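Local coordinates for lysozyme (Asticcacaulis excentricus, PDB 6H9D), which belongs to the phage lysozymes, which hydrolyse peptidoglycan, and as the muramidase domain of SpmX was apparently co-opted and detoxified for roles in cell morphogenesis and stalk synthesis, at residues Y36-S41 against L56-D60. Residues are numbered along the deposited sequence; the frame is centred on the assembly and turned at random.
Sequences YGHTFS and LLRFD
His38 and Asp60 carry the polar part of this contact: ND1 of His38 donates to OD2 of Asp60 over 2.9 Å, at an N-H...O angle of 150°. The acceptor lies close to the imidazole plane and is met on its syn side, 27° out of the carboxylate plane. With CG anti to the backbone N (chi1 176°), the imidazole of His38 extends from the loop to the helix. Its other nitrogen, NE2, accepts from the backbone N of Ser41 (3.1 Å), which approaches from well outside the ring plane, and shares a 2.9 Å hydrogen bond with Ser41 OG; bonds at both nitrogens restrain the ring's rotation. Two waters extend the carboxylate's reach: one sits between Tyr36 O and Asp60 OD2, the other donates to Asp60 OD1 and accepts from Thr39 N. In this phage-type lysozyme fold the pairing ties the loop after strand 32-35 of the small beta hairpin to the long helix 50-71. Carbon contacts flank the pair. Leu56 CD2 lies over one face of the His38 imidazole in a CH-pi contact, 4.0 Å from its centroid. Phe40 presents its ring edge to the helix, CZ 3.6 Å from Phe59 CB and CD2 3.3 Å from Asp60 OD1, its plane nearly perpendicular to the carboxylate. At the buried end, Tyr36 CD2 packs 4.1 Å from Leu57 CB, and both side chains also touch Lys15 of helix 8-16.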
loop_
_atom_site.group_PDB
_atom_site.type_symbol
_atom_site.label_atom_id
_atom_site.label_comp_id
_atom_site.label_asym_id
_atom_site.label_seq_id
_atom_site.Cartn_x
_atom_site.Cartn_y
_atom_site.Cartn_z
ATOM N N TYR A 36 2.756 -8.215 9.521
ATOM C CA TYR A 36 1.725 -7.547 8.748
ATOM C C TYR A 36 1.690 -8.109 7.322
ATOM O O TYR A 36 2.014 -7.417 6.384
ATOM C CB TYR A 36 1.984 -6.040 8.729
ATOM C CG TYR A 36 2.029 -5.416 10.100
ATOM C CD1 TYR A 36 0.885 -5.299 10.878
ATOM C CD2 TYR A 36 3.218 -4.957 10.622
ATOM C CE1 TYR A 36 0.936 -4.751 12.150
ATOM C CE2 TYR A 36 3.287 -4.401 11.883
ATOM C CZ TYR A 36 2.147 -4.319 12.659
ATOM O OH TYR A 36 2.237 -3.742 13.884
ATOM N N GLY A 37 1.378 -9.395 7.213
ATOM C CA GLY A 37 1.265 -10.095 5.924
ATOM C C GLY A 37 2.604 -10.417 5.297
ATOM O O GLY A 37 2.644 -10.563 4.103
ATOM N N HIS A 38 3.654 -10.533 6.099
ATOM C CA HIS A 38 5.011 -10.817 5.570
ATOM C C HIS A 38 5.164 -12.306 5.249
ATOM O O HIS A 38 4.722 -13.104 6.048
ATOM C CB HIS A 38 6.087 -10.322 6.532
ATOM C CG HIS A 38 7.458 -10.666 6.076
ATOM N ND1 HIS A 38 8.122 -9.930 5.159
ATOM C CD2 HIS A 38 8.254 -11.705 6.353
ATOM C CE1 HIS A 38 9.281 -10.471 4.927
ATOM N NE2 HIS A 38 9.379 -11.543 5.633
ATOM N N THR A 39 5.822 -12.638 4.142
ATOM C CA THR A 39 5.979 -14.060 3.773
ATOM C C THR A 39 7.405 -14.431 3.357
ATOM O O THR A 39 7.804 -15.509 3.667
ATOM C CB THR A 39 5.067 -14.415 2.596
ATOM O OG1 THR A 39 5.389 -13.558 1.512
ATOM C CG2 THR A 39 3.595 -14.313 2.924
ATOM N N PHE A 40 8.123 -13.544 2.684
ATOM C CA PHE A 40 9.428 -13.916 2.076
ATOM C C PHE A 40 10.409 -14.579 3.051
ATOM O O PHE A 40 11.062 -15.491 2.620
ATOM C CB PHE A 40 9.954 -12.825 1.145
ATOM C CG PHE A 40 10.697 -11.688 1.786
ATOM C CD1 PHE A 40 11.932 -11.884 2.362
ATOM C CD2 PHE A 40 10.187 -10.407 1.764
ATOM C CE1 PHE A 40 12.629 -10.826 2.912
ATOM C CE2 PHE A 40 10.886 -9.354 2.323
ATOM C CZ PHE A 40 12.104 -9.567 2.902
ATOM N N SER A 41 10.499 -14.119 4.297
ATOM C CA SER A 41 11.413 -14.751 5.281
ATOM C C SER A 41 10.619 -15.382 6.436
ATOM O O SER A 41 11.232 -15.766 7.412
ATOM C CB SER A 41 12.437 -13.787 5.778
ATOM O OG SER A 41 11.850 -12.819 6.616
ATOM N N LEU A 56 9.866 -5.967 9.140
ATOM C CA LEU A 56 9.486 -6.810 8.022
ATOM C C LEU A 56 8.573 -6.060 7.045
ATOM O O LEU A 56 8.674 -6.241 5.833
ATOM C CB LEU A 56 8.811 -8.081 8.548
ATOM C CG LEU A 56 9.707 -8.979 9.408
ATOM C CD1 LEU A 56 8.890 -10.062 10.073
ATOM C CD2 LEU A 56 10.823 -9.594 8.577
ATOM N N LEU A 57 7.663 -5.239 7.565
ATOM C CA LEU A 57 6.778 -4.453 6.712
ATOM C C LEU A 57 7.646 -3.497 5.876
ATOM O O LEU A 57 7.424 -3.364 4.677
ATOM C CB LEU A 57 5.721 -3.724 7.562
ATOM C CG LEU A 57 4.869 -2.680 6.829
ATOM C CD1 LEU A 57 4.095 -3.307 5.673
ATOM C CD2 LEU A 57 3.921 -1.984 7.788
ATOM N N ARG A 58 8.679 -2.893 6.481
ATOM C CA ARG A 58 9.540 -1.965 5.736
ATOM C C ARG A 58 10.289 -2.729 4.639
ATOM O O ARG A 58 10.527 -2.181 3.580
ATOM C CB ARG A 58 10.479 -1.204 6.680
ATOM C CG ARG A 58 9.755 -0.203 7.575
ATOM C CD ARG A 58 10.576 0.257 8.770
ATOM N NE ARG A 58 9.903 1.313 9.525
ATOM C CZ ARG A 58 10.031 2.613 9.248
ATOM N NH1 ARG A 58 10.762 2.985 8.217
ATOM N NH2 ARG A 58 9.427 3.519 9.993
ATOM N N PHE A 59 10.625 -4.006 4.870
ATOM C CA PHE A 59 11.213 -4.828 3.787
ATOM C C PHE A 59 10.214 -4.985 2.641
ATOM O O PHE A 59 10.542 -4.807 1.500
ATOM C CB PHE A 59 11.611 -6.221 4.262
ATOM C CG PHE A 59 12.751 -6.286 5.247
ATOM C CD1 PHE A 59 13.676 -5.256 5.349
ATOM C CD2 PHE A 59 12.911 -7.406 6.047
ATOM C CE1 PHE A 59 14.715 -5.331 6.265
ATOM C CE2 PHE A 59 13.960 -7.483 6.951
ATOM C CZ PHE A 59 14.871 -6.461 7.041
ATOM N N ASP A 60 8.962 -5.312 2.974
ATOM C CA ASP A 60 7.928 -5.560 1.976
ATOM C C ASP A 60 7.649 -4.261 1.191
ATOM O O ASP A 60 7.190 -4.298 0.060
ATOM C CB ASP A 60 6.682 -6.155 2.642
ATOM C CG ASP A 60 6.884 -7.588 3.127
ATOM O OD1 ASP A 60 7.696 -8.299 2.511
ATOM O OD2 ASP A 60 6.263 -7.977 4.144
HETATM O O HOH W 1 4.918 -7.135 6.127
HETATM O O HOH W 2 6.959 -10.798 2.007
#